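Local coordinates for pyoverdine biosynthesis protein PvcB (Pseudomonas aeruginosa, PDB 4YLM) that catalyses the iron- and 2-oxoglutarate-dependent oxidation of tyrosine isonitrile, a step in the biosynthesis of the isonitrile natural product paerucumarin, at residues 144-149 and 258-263. Numbering follows the deposited sequence.
Sequences SSTPAA and TLLHGR
The puckered Pro147 ring crosses the Thr258 side chain at about a right angle, and its CD atom meets Thr258 CG2 at 3.4 Å, tighter than usual for two carbons. The flat Thr258 carbonyl takes the Thr146 hydroxyl in its plane, OG1 to O 2.7 Å, and a weak bond from Thr146 N. These contacts close the end of an antiparallel pair in the oxygenase's TauD/TfdA-type, cupin-clan fold, where strand 259-263 lies beside strand 141-145. Ser144 and Leu260 form the hydrogen-bonded pair: Ser144 N reaches Leu260 O at 2.9 Å, nearly straight, and Leu260 N returns to Ser144 O. On the face shared by Ser145 and Leu259, Leu259 CD2 rests on Ser145 CA. On the face of Ser144 and Leu260, Leu260 CG reaches over to Thr146 CG2, in the helix, at 3.7 Å, the two side chains crossing, with Leu235 of helix 224-235 packed on both. The next residue, His261, points its CB away from 144-149 while its side chain lies against Phe143; it probably binds the catalytic iron together with His112 and Asp114, and here its NE2 is hydrogen-bonded to Asp114 OD1. Ser145 is the N-cap of helix 146-152: with OG anti to its own N (chi1 159°), it accepts from Ala148 N at 3.2 Å.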
# COMPACT_ATOMS: atom_id res chain seq x y z
N SER A 144 -12.39 20.62 8.63
CA SER A 144 -12.53 20.17 10.01
C SER A 144 -12.61 18.66 10.08
O SER A 144 -13.38 18.04 9.34
CB SER A 144 -13.81 20.74 10.65
OG SER A 144 -13.64 22.10 10.97
N SER A 145 -11.83 18.07 10.98
CA SER A 145 -11.89 16.63 11.21
C SER A 145 -13.04 16.30 12.15
O SER A 145 -13.04 16.74 13.30
CB SER A 145 -10.58 16.15 11.83
OG SER A 145 -10.77 14.91 12.49
N THR A 146 -14.03 15.56 11.68
CA THR A 146 -15.18 15.32 12.54
C THR A 146 -14.86 14.38 13.70
O THR A 146 -15.43 14.52 14.78
CB THR A 146 -16.46 14.92 11.77
OG1 THR A 146 -16.28 13.67 11.10
CG2 THR A 146 -16.83 16.00 10.74
N PRO A 147 -13.93 13.42 13.50
CA PRO A 147 -13.54 12.61 14.67
C PRO A 147 -12.84 13.45 15.74
O PRO A 147 -13.05 13.19 16.93
CB PRO A 147 -12.58 11.56 14.08
CG PRO A 147 -13.05 11.43 12.61
CD PRO A 147 -13.42 12.87 12.23
N ALA A 148 -12.02 14.42 15.35
CA ALA A 148 -11.41 15.30 16.34
C ALA A 148 -12.48 16.08 17.12
O ALA A 148 -12.42 16.17 18.35
CB ALA A 148 -10.44 16.26 15.69
N ALA A 149 -13.46 16.63 16.40
CA ALA A 149 -14.56 17.35 17.05
C ALA A 149 -15.28 16.44 18.05
O ALA A 149 -15.64 16.88 19.15
CB ALA A 149 -15.54 17.89 16.00
N THR A 258 -14.94 11.97 5.88
CA THR A 258 -14.57 12.19 7.28
C THR A 258 -14.56 13.67 7.64
O THR A 258 -14.96 14.06 8.73
CB THR A 258 -13.18 11.60 7.56
OG1 THR A 258 -13.19 10.20 7.28
CG2 THR A 258 -12.78 11.81 9.04
N LEU A 259 -14.06 14.51 6.73
CA LEU A 259 -13.97 15.94 6.99
C LEU A 259 -15.26 16.64 6.61
O LEU A 259 -16.09 16.09 5.88
CB LEU A 259 -12.85 16.58 6.16
CG LEU A 259 -11.47 15.94 6.26
CD1 LEU A 259 -10.55 16.67 5.29
CD2 LEU A 259 -10.95 16.04 7.69
N LEU A 260 -15.40 17.86 7.11
CA LEU A 260 -16.32 18.85 6.54
C LEU A 260 -15.42 19.96 6.07
O LEU A 260 -14.29 20.10 6.55
CB LEU A 260 -17.29 19.39 7.59
CG LEU A 260 -18.19 18.33 8.23
CD1 LEU A 260 -19.03 18.91 9.39
CD2 LEU A 260 -19.09 17.67 7.18
N HIS A 261 -15.88 20.76 5.12
CA HIS A 261 -15.04 21.80 4.59
C HIS A 261 -15.85 23.06 4.33
O HIS A 261 -17.08 23.02 4.25
CB HIS A 261 -14.38 21.33 3.29
CG HIS A 261 -15.35 21.18 2.16
ND1 HIS A 261 -15.52 22.14 1.19
CD2 HIS A 261 -16.23 20.19 1.87
CE1 HIS A 261 -16.45 21.75 0.34
NE2 HIS A 261 -16.89 20.57 0.72
N GLY A 262 -15.16 24.18 4.20
CA GLY A 262 -15.85 25.42 3.94
C GLY A 262 -14.85 26.46 3.54
O GLY A 262 -13.82 26.13 2.94
N ARG A 263 -15.13 27.71 3.90
CA ARG A 263 -14.26 28.80 3.50
C ARG A 263 -14.35 30.01 4.42
O ARG A 263 -15.44 30.50 4.74
CB ARG A 263 -14.54 29.23 2.07
CG ARG A 263 -13.49 30.19 1.55
CD ARG A 263 -13.87 30.77 0.20
NE ARG A 263 -12.83 31.68 -0.28
CZ ARG A 263 -12.77 32.16 -1.51
NH1 ARG A 263 -13.70 31.81 -2.40
NH2 ARG A 263 -11.79 32.98 -1.87